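Local coordinates for omega transaminase (Pseudomonas sp., PDB 5LHA), which catalyses, as a pyridoxal-phosphate-dependent amine transaminase of fold type I, the transfer of an amino group from a donor amine to a carbonyl acceptor, at residues E129-M134 against G303-N308; I225-A230 against L260-E265; V239-A244 against R382-M387; D264-G269 against L291-T296; F270-C275 against L432-T437. All coordinates share one frame; numbering follows the deposited sequence.

Contact 1: residues E129-M134 against G303-N308; sequences ETALKM and GATLFN
Thr305 meets the helix through both of its branches: OG1 lies 3.6 Å from Thr130 CB, and Thr305 CG2 rests 4.0 Å from Ala131 CB. A chi1 of -48° makes this split, with OG1 opposite the carbonyl carbon and the methyl opposite the backbone N. The two threonine side chains run antiparallel past one another, and their hydroxyls find other partners, Thr305 OG1 bonding to Ala127 O and Thr130 OG1 to Asp126 O and His327 NE2. With an alanine here in place of Thr305, Ala127 O would probably lose this hydroxyl partner and a gap would open beside Thr130 and Ala131. One helical turn on, Met134 crosses Phe307 at about a right angle. Met134 CB approaches the ring obliquely, 3.6 Å from Phe307 CE2, and Met134 CG is 3.9 Å from Phe307 CZ. Thr130 CG2 stands at the ring edge. The packing is that of an alpha/beta fold, helix 124-141 lying on the mixed seven-stranded sheet of the large domain; the two short axes approach to 8.7 Å at a crossing angle of -33°. Strand 303-308 is bonded on its two sides to strands 115-121 and 288-291, and Ile288 of the latter touches both Thr305 and Phe307. Beyond this layer comes the second subunit, whose Trp22 ring meets Phe307 and whose His177 packs on Met134.

Contact 2: residues I225-A230 against L260-E265; sequences IAALIA and LLIADE. With PMP (4'-deoxy-4'-aminopyridoxal-5'-phosphate), chain E.
Leu228 and Leu261 both carry CG anti to the backbone N (chi1 -177° and 179°), which runs the two side chains alongside each other in one direction, with Leu228 CD2 3.5 Å from Leu261 CD1. On the opposite face of the sheet, Ile229 CG1 and Ile262 CG2 each stand anti to their own N and meet at 3.9 Å, while Ile262 CD1 reaches Ala227 CB at 3.6 Å. Beneath them runs a parallel ladder pairing Ala227 to Ala230 with Leu260 to Ala263. Leu228 grips its neighbour twice, N to Leu260 O and O to Ile262 N, both 2.8 Å; the bond from Leu260 N to Ala226 O is weak. Helix 246-256 links the strands in a beta-alpha-beta crossover and covers the face of Leu228 and Leu261. At the C-terminal end, Asp264 N donates to Ala230 O at 3.0 Å, and a chi1 of -172° sends the Asp264 carboxylate to the cofactor, OD2 2.9 Å from PMP N1. His158 ND1 also bonds to OD2 and probably steadies it. As in other fold type I enzymes, a carboxylate here would stabilise positive charge on the pyridine ring, making it a better electron sink.

Contact 3: residues V239-A244 against R382-M387; sequences VIVPPA and RGKGLM
Val239 overlaps the backbone and side chain of Met387: its CG1 lies 3.3 Å from Met387 O and 4.1 Å from Met387 CG. The same methyl sits 3.9 Å from Gly383 CA, so one branch fills the angle between the two arms of a turn. Val241, two residues on, uses both methyls. CG2 rests 3.7 Å from Gly383 C, and CG1 touches Lys384 CD at 3.9 Å, the two side chains crossing at about a right angle. The Lys384 chain then leads its ammonium away to a cation-pi contact with Trp282. The positive phi of Val239 (52°) belongs to a G1 beta bulge, in which Val239 and Ile240 both face Gln234; this loop follows strand 225-230 of the large-domain sheet. Its partner is the tight link between strands 378-384 and 387-393 of the second sheet, built from both ends of the chain, and is closed by Lys384 N bonding to Met387 O at 3.1 Å, so the contact joins a large-domain loop to the edge strand of the other sheet. Gly383 is hemmed in there, because a CB on it would collide with Met387 O. Arg382 starts with CG in the crowded position between backbone N and carbonyl carbon (chi1 40°), then runs extended to NE, which passes Val239 O at the guanidinium edge. That bond is weak, 3.1 Å from Arg382 NE to Val239 O and bent to 125°; NE also bonds to Gly238 O. The terminal nitrogens are held by salt bridges, NH1 to Glu380 and NH2 to Asp391.

Contact 4: residues D264-G269 against L291-T296; sequences DEVVTG and LAKGIT. With PMP (4'-deoxy-4'-aminopyridoxal-5'-phosphate), chain E.
Lys293 starts against the backbone of Val266, its CB 3.6 Å from Val266 O. Its CG and CD then run across the valine at about a right angle, CD 3.7 Å from Val266 CG1. CE lies beside Val267, 3.8 Å from Val267 CG2, and reaches the cofactor, 3.3 Å from PMP N4A. A bend at the last torsion (chi4 -74°) turns NZ to Leu62 O and to Thr330 OG1 of the second subunit. In fold type I transaminases a lysine so placed forms the internal aldimine with PLP; in this PMP form the amino group is on the cofactor and the lysine, probably that residue, is unlinked. Val266 supports the pyridine ring, its CB 3.7 Å from PMP C2, while Val267 CG2 packs 3.1 Å from PMP O3. An Asx turn, Val266 N bonding to Asp264 OD1, fixes the start of this loop below the ring. Deeper in, Leu291 CD2 touches Glu265 CB at 3.7 Å and also meets Gly269, where any CB would clash with it. One water, 2.7 Å from Val266 O, also bonds to Gly269 O and accepts a longer bond from Gly294 N on the other segment.

Contact 5: residues F270-C275 against L432-T437; sequences FGRSGC and LSPPLT
The two terminal nitrogens of Arg272 converge on a single oxygen, Pro434 O: NH1 at 2.9 Å and NH2 at 3.0 Å, with N-H...O angles of 143° and 137°. The oxygen lies close to the guanidinium plane, but NH2 stands above the plane of the carbonyl. Second bonds, NH1 to Leu386 O and NH2 to Asn66 OD1, fix the rotation of the group. The chain leaves with CG anti to the backbone N and bends at chi3 (-69°), which turns the guanidinium against the proline-rich segment. Leu436 CD2 covers one face, 3.9 Å from Arg272 CZ and over the centre of the group; Ser433 CB lies over the opposite face, 3.6 Å from Arg272 NH1. The charged group is clamped where the loop after strand 260-264, in the large domain, meets the loop between strand 429-432 and helix 440-457 in the C-terminal part. A leucine in place of Arg272 would probably leave the carbonyls of Pro434 and Leu386 without these donors and weaken the tie between the loops. Further out, Leu436 CD1 packs on the backbone, 3.6 Å from Gly271 C. Gly271 opens a type I turn closed by Gly274 N on Gly271 O at 3.0 Å, and a CB on it would press against that methyl and, at these backbone angles, against Phe270 O. Ser433 OG bonds to Val59 O, and Trp63 touches both Arg272 and Ser433.

Contacts 2 and 4 share Asp264 and Glu265 and both touch PMP, contact 2 bringing in the strand end and contact 4 the loops beneath the cofactor. Contact 1 reaches the same sheet as contact 2, their centres about 10 Å apart, and Ala304 O probably bonds to Leu291 N of contact 4 at 2.8 Å. Contacts 3 and 5, about 11 Å apart between centres, tie large-domain loops to the second sheet and the loop that follows strand 429-432. Both press on contact 4, Met387 CE lying 3.9 Å from Val267 CG1 and Phe270 CE2 3.7 Å from Ile295 CB. The side chains of Thr130, Met387 and Arg272 lie about 10, 8 and 9 Å from a bound PMP.

Contact 1: residues E129-M134 against G303-N308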
# COMPACT_ATOMS: atom_id res chain seq x y z
N GLU A 129 -11.51 13.47 -5.64
CA GLU A 129 -10.61 13.32 -4.50
C GLU A 129 -11.35 13.56 -3.19
O GLU A 129 -11.14 12.83 -2.21
CB GLU A 129 -9.43 14.29 -4.63
CG GLU A 129 -8.18 13.84 -3.86
CD GLU A 129 -7.44 12.70 -4.56
OE1 GLU A 129 -7.99 12.12 -5.51
OE2 GLU A 129 -6.29 12.38 -4.15
N THR A 130 -12.20 14.58 -3.16
CA THR A 130 -12.99 14.89 -1.97
C THR A 130 -13.97 13.76 -1.64
O THR A 130 -14.12 13.38 -0.47
CB THR A 130 -13.73 16.21 -2.20
OG1 THR A 130 -12.77 17.24 -2.44
CG2 THR A 130 -14.57 16.59 -0.99
N ALA A 131 -14.63 13.21 -2.66
CA ALA A 131 -15.58 12.12 -2.42
C ALA A 131 -14.90 10.90 -1.82
O ALA A 131 -15.50 10.19 -1.00
CB ALA A 131 -16.29 11.74 -3.72
N LEU A 132 -13.66 10.61 -2.24
CA LEU A 132 -12.96 9.43 -1.74
C LEU A 132 -12.57 9.59 -0.27
O LEU A 132 -12.85 8.71 0.54
CB LEU A 132 -11.73 9.16 -2.59
CG LEU A 132 -12.06 8.82 -4.04
CD1 LEU A 132 -10.80 8.66 -4.87
CD2 LEU A 132 -12.93 7.56 -4.09
N LYS A 133 -11.93 10.70 0.08
CA LYS A 133 -11.47 10.92 1.45
C LYS A 133 -12.64 11.09 2.42
O LYS A 133 -12.59 10.63 3.56
CB LYS A 133 -10.57 12.15 1.50
CG LYS A 133 -9.21 11.97 0.88
CD LYS A 133 -8.38 13.25 0.99
CE LYS A 133 -7.96 13.54 2.41
NZ LYS A 133 -7.59 14.98 2.60
N MET A 134 -13.71 11.77 1.98
CA MET A 134 -14.85 11.98 2.87
C MET A 134 -15.69 10.72 3.02
O MET A 134 -16.32 10.53 4.06
CB MET A 134 -15.74 13.11 2.35
CG MET A 134 -15.07 14.48 2.34
SD MET A 134 -14.25 14.91 3.89
CE MET A 134 -15.68 14.97 4.98
N GLY A 303 -15.56 23.34 -8.56
CA GLY A 303 -16.01 21.98 -8.39
C GLY A 303 -16.85 21.89 -7.12
O GLY A 303 -16.81 22.77 -6.26
N ALA A 304 -17.64 20.82 -7.04
CA ALA A 304 -18.46 20.62 -5.85
C ALA A 304 -18.71 19.14 -5.63
O ALA A 304 -18.88 18.37 -6.58
CB ALA A 304 -19.81 21.36 -5.94
N THR A 305 -18.69 18.75 -4.35
CA THR A 305 -19.10 17.42 -3.92
C THR A 305 -20.27 17.58 -2.96
O THR A 305 -20.14 18.26 -1.93
CB THR A 305 -17.94 16.71 -3.23
OG1 THR A 305 -16.77 16.84 -4.05
CG2 THR A 305 -18.25 15.21 -3.06
N LEU A 306 -21.40 16.97 -3.29
CA LEU A 306 -22.59 17.01 -2.44
C LEU A 306 -22.75 15.69 -1.71
O LEU A 306 -22.48 14.63 -2.28
CB LEU A 306 -23.85 17.31 -3.24
CG LEU A 306 -24.12 18.75 -3.69
CD1 LEU A 306 -23.16 19.17 -4.79
CD2 LEU A 306 -25.56 18.92 -4.14
N PHE A 307 -23.22 15.76 -0.47
CA PHE A 307 -23.41 14.60 0.39
C PHE A 307 -24.84 14.58 0.88
O PHE A 307 -25.41 15.63 1.20
CB PHE A 307 -22.44 14.63 1.57
CG PHE A 307 -20.99 14.77 1.15
CD1 PHE A 307 -20.45 16.00 0.85
CD2 PHE A 307 -20.19 13.64 1.05
CE1 PHE A 307 -19.13 16.12 0.44
CE2 PHE A 307 -18.86 13.75 0.65
CZ PHE A 307 -18.33 14.99 0.35
N ASN A 308 -25.43 13.39 0.92
CA ASN A 308 -26.82 13.29 1.32
C ASN A 308 -26.95 13.36 2.84
O ASN A 308 -25.95 13.39 3.57
CB ASN A 308 -27.45 12.03 0.72
CG ASN A 308 -26.79 10.74 1.20
OD1 ASN A 308 -25.91 10.76 2.06
ND2 ASN A 308 -27.19 9.62 0.62

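Contact 2: residues I225-A230 against L260-E265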
# COMPACT_ATOMS: atom_id res chain seq x y z
N ILE A 225 -15.49 -2.34 2.29
CA ILE A 225 -15.70 -1.53 1.09
C ILE A 225 -16.39 -0.22 1.47
O ILE A 225 -17.48 -0.22 2.06
CB ILE A 225 -16.51 -2.31 0.04
CG1 ILE A 225 -15.81 -3.64 -0.27
CG2 ILE A 225 -16.67 -1.49 -1.22
CD1 ILE A 225 -16.60 -4.58 -1.13
N ALA A 226 -15.74 0.90 1.14
CA ALA A 226 -16.26 2.22 1.49
C ALA A 226 -17.27 2.72 0.46
O ALA A 226 -18.36 3.18 0.83
CB ALA A 226 -15.11 3.22 1.65
N ALA A 227 -16.93 2.64 -0.83
CA ALA A 227 -17.81 3.23 -1.82
C ALA A 227 -17.56 2.61 -3.19
O ALA A 227 -16.51 2.01 -3.45
CB ALA A 227 -17.65 4.74 -1.88
N LEU A 228 -18.57 2.73 -4.05
CA LEU A 228 -18.48 2.44 -5.47
C LEU A 228 -18.69 3.75 -6.23
O LEU A 228 -19.65 4.47 -5.97
CB LEU A 228 -19.54 1.41 -5.89
CG LEU A 228 -19.62 0.88 -7.32
CD1 LEU A 228 -20.22 -0.52 -7.30
CD2 LEU A 228 -20.44 1.77 -8.23
N ILE A 229 -17.81 4.03 -7.19
CA ILE A 229 -17.88 5.26 -7.97
C ILE A 229 -18.09 4.91 -9.44
O ILE A 229 -17.43 4.00 -9.97
CB ILE A 229 -16.63 6.13 -7.77
CG1 ILE A 229 -16.74 7.43 -8.56
CG2 ILE A 229 -15.34 5.35 -8.07
CD1 ILE A 229 -15.71 8.47 -8.17
N ALA A 230 -19.00 5.62 -10.09
CA ALA A 230 -19.32 5.33 -11.47
C ALA A 230 -19.92 6.56 -12.13
O ALA A 230 -20.62 7.35 -11.49
CB ALA A 230 -20.29 4.14 -11.57
N LEU A 260 -21.59 2.98 -0.16
CA LEU A 260 -21.95 4.29 -0.69
C LEU A 260 -21.80 4.30 -2.20
O LEU A 260 -20.79 3.84 -2.75
CB LEU A 260 -21.07 5.37 -0.08
CG LEU A 260 -21.05 5.49 1.44
CD1 LEU A 260 -19.98 6.49 1.84
CD2 LEU A 260 -22.41 5.92 1.97
N LEU A 261 -22.79 4.88 -2.88
CA LEU A 261 -22.78 4.98 -4.33
C LEU A 261 -22.46 6.42 -4.70
O LEU A 261 -23.23 7.33 -4.40
CB LEU A 261 -24.11 4.52 -4.93
CG LEU A 261 -24.21 4.61 -6.45
CD1 LEU A 261 -23.10 3.83 -7.13
CD2 LEU A 261 -25.57 4.10 -6.90
N ILE A 262 -21.29 6.62 -5.32
CA ILE A 262 -20.83 7.92 -5.78
C ILE A 262 -21.11 8.05 -7.26
O ILE A 262 -20.57 7.29 -8.07
CB ILE A 262 -19.33 8.12 -5.51
CG1 ILE A 262 -19.02 7.97 -4.02
CG2 ILE A 262 -18.88 9.46 -6.03
CD1 ILE A 262 -17.56 7.85 -3.74
N ALA A 263 -21.94 9.01 -7.63
CA ALA A 263 -22.16 9.34 -9.02
C ALA A 263 -21.16 10.41 -9.43
O ALA A 263 -21.13 11.50 -8.85
CB ALA A 263 -23.59 9.83 -9.25
N ASP A 264 -20.31 10.08 -10.40
CA ASP A 264 -19.42 11.08 -10.98
C ASP A 264 -20.21 11.81 -12.05
O ASP A 264 -20.37 11.33 -13.17
CB ASP A 264 -18.16 10.42 -11.53
CG ASP A 264 -17.12 11.43 -11.98
OD1 ASP A 264 -17.47 12.60 -12.29
OD2 ASP A 264 -15.93 11.05 -11.98
N GLU A 265 -20.72 12.98 -11.69
CA GLU A 265 -21.55 13.78 -12.58
C GLU A 265 -20.79 14.95 -13.18
O GLU A 265 -21.41 15.89 -13.69
CB GLU A 265 -22.77 14.27 -11.81
CG GLU A 265 -23.64 13.19 -11.20
CD GLU A 265 -24.85 12.84 -12.05
OE1 GLU A 265 -24.98 13.38 -13.17
OE2 GLU A 265 -25.68 12.05 -11.58
N1 PMP E . -14.45 12.81 -13.72
C2 PMP E . -15.06 12.97 -14.95
C2A PMP E . -16.21 12.10 -15.38
C3 PMP E . -14.36 13.67 -15.93
O3 PMP E . -14.72 13.56 -17.25
C4 PMP E . -13.29 14.49 -15.57
C4A PMP E . -12.59 15.31 -16.63
N4A PMP E . -13.08 14.97 -17.95
C5 PMP E . -12.87 14.53 -14.24
C6 PMP E . -13.46 13.68 -13.32
C5A PMP E . -11.77 15.50 -13.83
O4P PMP E . -12.16 16.84 -14.08
P PMP E . -11.12 18.08 -14.06
O1P PMP E . -10.45 18.11 -15.42
O2P PMP E . -11.90 19.36 -13.86
O3P PMP E . -10.06 17.92 -12.99

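Contact 3: residues V239-A244 against R382-M387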
# COMPACT_ATOMS: atom_id res chain seq x y z
N VAL A 239 -17.77 7.44 -24.33
CA VAL A 239 -19.22 7.63 -24.34
C VAL A 239 -19.91 6.27 -24.29
O VAL A 239 -20.64 5.88 -25.20
CB VAL A 239 -19.69 8.46 -25.55
CG1 VAL A 239 -21.17 8.82 -25.41
CG2 VAL A 239 -18.85 9.71 -25.69
N ILE A 240 -19.72 5.56 -23.19
CA ILE A 240 -20.36 4.27 -22.98
C ILE A 240 -21.66 4.52 -22.23
O ILE A 240 -21.65 4.95 -21.08
CB ILE A 240 -19.45 3.30 -22.23
CG1 ILE A 240 -18.16 3.07 -23.03
CG2 ILE A 240 -20.17 1.98 -21.97
CD1 ILE A 240 -16.97 2.66 -22.20
N VAL A 241 -22.77 4.28 -22.91
CA VAL A 241 -24.10 4.45 -22.32
C VAL A 241 -24.51 3.09 -21.73
O VAL A 241 -24.70 2.14 -22.50
CB VAL A 241 -25.12 4.92 -23.36
CG1 VAL A 241 -26.46 5.24 -22.69
CG2 VAL A 241 -24.61 6.14 -24.12
N PRO A 242 -24.64 2.97 -20.41
CA PRO A 242 -25.03 1.69 -19.83
C PRO A 242 -26.47 1.38 -20.18
O PRO A 242 -27.24 2.29 -20.52
CB PRO A 242 -24.85 1.92 -18.32
CG PRO A 242 -25.06 3.36 -18.15
CD PRO A 242 -24.45 4.00 -19.38
N PRO A 243 -26.86 0.11 -20.13
CA PRO A 243 -28.28 -0.24 -20.26
C PRO A 243 -29.12 0.40 -19.15
O PRO A 243 -28.62 0.77 -18.09
CB PRO A 243 -28.29 -1.77 -20.16
CG PRO A 243 -26.91 -2.17 -20.57
CD PRO A 243 -26.00 -1.09 -20.07
N ALA A 244 -30.41 0.55 -19.44
CA ALA A 244 -31.28 1.34 -18.59
C ALA A 244 -31.46 0.74 -17.20
O ALA A 244 -31.70 1.48 -16.24
CB ALA A 244 -32.64 1.51 -19.26
N ARG A 382 -22.54 5.87 -30.89
CA ARG A 382 -23.37 5.77 -29.70
C ARG A 382 -23.37 7.11 -28.97
O ARG A 382 -22.49 7.94 -29.16
CB ARG A 382 -22.88 4.68 -28.75
CG ARG A 382 -21.37 4.63 -28.64
CD ARG A 382 -20.90 3.73 -27.52
NE ARG A 382 -19.47 3.88 -27.29
CZ ARG A 382 -18.53 3.30 -28.04
NH1 ARG A 382 -18.86 2.53 -29.06
NH2 ARG A 382 -17.25 3.50 -27.76
N GLY A 383 -24.38 7.29 -28.12
CA GLY A 383 -24.51 8.54 -27.41
C GLY A 383 -25.79 8.60 -26.62
O GLY A 383 -26.67 7.75 -26.74
N LYS A 384 -25.87 9.65 -25.81
CA LYS A 384 -27.06 9.96 -25.01
C LYS A 384 -27.03 11.44 -24.69
O LYS A 384 -26.04 11.92 -24.11
CB LYS A 384 -27.10 9.12 -23.74
CG LYS A 384 -28.37 9.30 -22.94
CD LYS A 384 -28.37 8.44 -21.71
CE LYS A 384 -29.57 8.75 -20.82
NZ LYS A 384 -30.83 8.18 -21.35
N GLY A 385 -28.07 12.18 -25.06
CA GLY A 385 -27.98 13.63 -25.00
C GLY A 385 -26.92 14.14 -25.96
O GLY A 385 -26.83 13.69 -27.11
N LEU A 386 -26.12 15.11 -25.52
CA LEU A 386 -25.07 15.69 -26.36
C LEU A 386 -23.67 15.20 -26.00
O LEU A 386 -22.71 15.98 -26.03
CB LEU A 386 -25.13 17.21 -26.32
CG LEU A 386 -26.29 17.77 -27.15
CD1 LEU A 386 -26.48 19.26 -26.90
CD2 LEU A 386 -26.05 17.48 -28.63
N MET A 387 -23.54 13.92 -25.65
CA MET A 387 -22.26 13.22 -25.66
C MET A 387 -22.38 12.02 -26.59
O MET A 387 -23.29 11.19 -26.43
CB MET A 387 -21.82 12.79 -24.25
CG MET A 387 -22.85 12.01 -23.45
SD MET A 387 -22.53 12.12 -21.68
CE MET A 387 -20.88 11.46 -21.54

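Contact 4: residues D264-G269 against L291-T296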
# COMPACT_ATOMS: atom_id res chain seq x y z
N ASP A 264 -20.31 10.08 -10.40
CA ASP A 264 -19.42 11.08 -10.98
C ASP A 264 -20.21 11.81 -12.05
O ASP A 264 -20.37 11.33 -13.17
CB ASP A 264 -18.16 10.42 -11.53
CG ASP A 264 -17.12 11.43 -11.98
OD1 ASP A 264 -17.47 12.60 -12.29
OD2 ASP A 264 -15.93 11.05 -11.98
N GLU A 265 -20.72 12.98 -11.69
CA GLU A 265 -21.55 13.78 -12.58
C GLU A 265 -20.79 14.95 -13.18
O GLU A 265 -21.41 15.89 -13.69
CB GLU A 265 -22.77 14.27 -11.81
CG GLU A 265 -23.64 13.19 -11.20
CD GLU A 265 -24.85 12.84 -12.05
OE1 GLU A 265 -24.98 13.38 -13.17
OE2 GLU A 265 -25.68 12.05 -11.58
N VAL A 266 -19.46 14.89 -13.18
CA VAL A 266 -18.66 16.01 -13.68
C VAL A 266 -19.05 16.34 -15.11
O VAL A 266 -19.19 17.52 -15.47
CB VAL A 266 -17.16 15.70 -13.53
CG1 VAL A 266 -16.34 16.66 -14.36
CG2 VAL A 266 -16.73 15.76 -12.07
N VAL A 267 -19.24 15.32 -15.95
CA VAL A 267 -19.63 15.54 -17.34
C VAL A 267 -21.15 15.57 -17.50
O VAL A 267 -21.70 16.45 -18.19
CB VAL A 267 -18.98 14.48 -18.25
CG1 VAL A 267 -19.49 14.59 -19.68
CG2 VAL A 267 -17.47 14.64 -18.24
N THR A 268 -21.85 14.60 -16.89
CA THR A 268 -23.30 14.48 -17.01
C THR A 268 -24.07 15.50 -16.18
O THR A 268 -25.28 15.66 -16.38
CB THR A 268 -23.76 13.09 -16.57
OG1 THR A 268 -23.34 12.87 -15.22
CG2 THR A 268 -23.15 12.02 -17.47
N GLY A 269 -23.42 16.15 -15.22
CA GLY A 269 -24.08 17.16 -14.42
C GLY A 269 -24.60 18.32 -15.24
O GLY A 269 -23.88 18.89 -16.06
N LEU A 291 -19.39 17.15 -9.04
CA LEU A 291 -19.72 18.11 -10.10
C LEU A 291 -18.57 19.07 -10.40
O LEU A 291 -17.82 19.47 -9.51
CB LEU A 291 -20.95 18.94 -9.74
CG LEU A 291 -22.25 18.19 -9.47
CD1 LEU A 291 -23.16 19.07 -8.64
CD2 LEU A 291 -22.90 17.81 -10.79
N ALA A 292 -18.50 19.47 -11.67
CA ALA A 292 -17.57 20.50 -12.12
C ALA A 292 -17.98 20.97 -13.51
O ALA A 292 -19.16 20.92 -13.86
CB ALA A 292 -16.13 19.99 -12.13
N LYS A 293 -16.99 21.38 -14.31
CA LYS A 293 -17.17 21.72 -15.72
C LYS A 293 -18.32 22.68 -15.97
O LYS A 293 -18.21 23.88 -15.69
CB LYS A 293 -17.37 20.43 -16.53
CG LYS A 293 -16.11 19.61 -16.70
CD LYS A 293 -16.34 18.45 -17.64
CE LYS A 293 -15.08 17.60 -17.81
NZ LYS A 293 -14.06 18.30 -18.65
N GLY A 294 -19.45 22.16 -16.47
CA GLY A 294 -20.58 23.01 -16.82
C GLY A 294 -21.17 23.79 -15.67
O GLY A 294 -21.94 24.72 -15.91
N ILE A 295 -20.82 23.44 -14.42
CA ILE A 295 -21.39 24.12 -13.26
C ILE A 295 -21.14 25.63 -13.34
O ILE A 295 -21.98 26.44 -12.93
CB ILE A 295 -20.85 23.50 -11.95
CG1 ILE A 295 -21.66 24.00 -10.75
CG2 ILE A 295 -19.35 23.71 -11.80
CD1 ILE A 295 -21.48 23.19 -9.47
N THR A 296 -19.99 26.03 -13.87
CA THR A 296 -19.71 27.42 -14.20
C THR A 296 -19.59 27.63 -15.70
O THR A 296 -19.15 28.70 -16.14
CB THR A 296 -18.43 27.92 -13.51
OG1 THR A 296 -17.33 27.05 -13.82
CG2 THR A 296 -18.64 27.99 -12.01
N1 PMP E . -14.45 12.81 -13.72
C2 PMP E . -15.06 12.97 -14.95
C2A PMP E . -16.21 12.10 -15.38
C3 PMP E . -14.36 13.67 -15.93
O3 PMP E . -14.72 13.56 -17.25
C4 PMP E . -13.29 14.49 -15.57
C4A PMP E . -12.59 15.31 -16.63
N4A PMP E . -13.08 14.97 -17.95
C5 PMP E . -12.87 14.53 -14.24
C6 PMP E . -13.46 13.68 -13.32
C5A PMP E . -11.77 15.50 -13.83
O4P PMP E . -12.16 16.84 -14.08
P PMP E . -11.12 18.08 -14.06
O1P PMP E . -10.45 18.11 -15.42
O2P PMP E . -11.90 19.36 -13.86
O3P PMP E . -10.06 17.92 -12.99
O HOH W 1 -21.09 19.34 -16.10

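Contact 5: residues F270-C275 against L432-T437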
# COMPACT_ATOMS: atom_id res chain seq x y z
N PHE A 270 -25.87 18.64 -15.01
CA PHE A 270 -26.54 19.83 -15.53
C PHE A 270 -26.94 19.71 -17.00
O PHE A 270 -27.04 20.73 -17.69
CB PHE A 270 -25.70 21.09 -15.29
CG PHE A 270 -25.32 21.28 -13.84
CD1 PHE A 270 -26.27 21.67 -12.90
CD2 PHE A 270 -24.02 21.02 -13.41
CE1 PHE A 270 -25.92 21.83 -11.58
CE2 PHE A 270 -23.67 21.18 -12.08
CZ PHE A 270 -24.63 21.58 -11.16
N GLY A 271 -27.13 18.49 -17.53
CA GLY A 271 -27.94 18.37 -18.73
C GLY A 271 -27.43 17.62 -19.95
O GLY A 271 -28.22 17.35 -20.85
N ARG A 272 -26.13 17.31 -20.01
CA ARG A 272 -25.57 16.83 -21.28
C ARG A 272 -26.27 15.57 -21.78
O ARG A 272 -26.41 15.38 -22.99
CB ARG A 272 -24.06 16.58 -21.14
CG ARG A 272 -23.40 16.16 -22.46
CD ARG A 272 -21.90 16.38 -22.46
NE ARG A 272 -21.52 17.79 -22.46
CZ ARG A 272 -21.49 18.58 -23.54
NH1 ARG A 272 -21.84 18.11 -24.73
NH2 ARG A 272 -21.12 19.84 -23.41
N SER A 273 -26.71 14.70 -20.87
CA SER A 273 -27.30 13.42 -21.26
C SER A 273 -28.82 13.44 -21.30
O SER A 273 -29.43 12.39 -21.52
CB SER A 273 -26.82 12.31 -20.32
OG SER A 273 -27.54 12.34 -19.09
N GLY A 274 -29.45 14.60 -21.13
CA GLY A 274 -30.89 14.70 -21.21
C GLY A 274 -31.58 14.93 -19.88
O GLY A 274 -32.82 14.95 -19.83
N CYS A 275 -30.83 15.07 -18.80
CA CYS A 275 -31.41 15.21 -17.47
C CYS A 275 -30.46 16.05 -16.63
O CYS A 275 -29.25 16.11 -16.90
CB CYS A 275 -31.65 13.81 -16.89
SG CYS A 275 -32.67 13.72 -15.42
N LEU A 432 -17.85 13.80 -29.71
CA LEU A 432 -18.66 14.98 -29.98
C LEU A 432 -19.27 15.44 -28.65
O LEU A 432 -19.96 14.66 -27.99
CB LEU A 432 -19.77 14.66 -30.98
CG LEU A 432 -19.37 13.83 -32.21
CD1 LEU A 432 -20.53 13.65 -33.17
CD2 LEU A 432 -18.18 14.44 -32.92
N SER A 433 -19.01 16.69 -28.26
CA SER A 433 -19.59 17.19 -27.00
C SER A 433 -19.82 18.70 -27.06
O SER A 433 -19.21 19.46 -26.29
CB SER A 433 -18.70 16.82 -25.82
OG SER A 433 -17.45 17.47 -25.88
N PRO A 434 -20.71 19.17 -27.93
CA PRO A 434 -20.86 20.60 -28.16
C PRO A 434 -21.63 21.26 -27.03
O PRO A 434 -22.15 20.57 -26.14
CB PRO A 434 -21.65 20.64 -29.47
CG PRO A 434 -22.52 19.43 -29.38
CD PRO A 434 -21.67 18.38 -28.72
N PRO A 435 -21.74 22.60 -27.04
CA PRO A 435 -22.58 23.27 -26.05
C PRO A 435 -24.01 22.75 -26.11
O PRO A 435 -24.49 22.29 -27.15
CB PRO A 435 -22.50 24.75 -26.44
CG PRO A 435 -21.16 24.88 -27.13
CD PRO A 435 -20.95 23.56 -27.84
N LEU A 436 -24.69 22.81 -24.97
CA LEU A 436 -26.05 22.30 -24.89
C LEU A 436 -27.06 23.22 -25.57
O LEU A 436 -28.22 22.83 -25.73
CB LEU A 436 -26.43 22.09 -23.42
CG LEU A 436 -25.49 21.13 -22.68
CD1 LEU A 436 -26.08 20.71 -21.33
CD2 LEU A 436 -25.12 19.90 -23.51
N THR A 437 -26.64 24.41 -25.99
CA THR A 437 -27.46 25.29 -26.80
C THR A 437 -27.43 24.94 -28.28
O THR A 437 -28.03 25.67 -29.08
CB THR A 437 -27.03 26.75 -26.60
OG1 THR A 437 -25.65 26.89 -26.94
CG2 THR A 437 -27.25 27.17 -25.15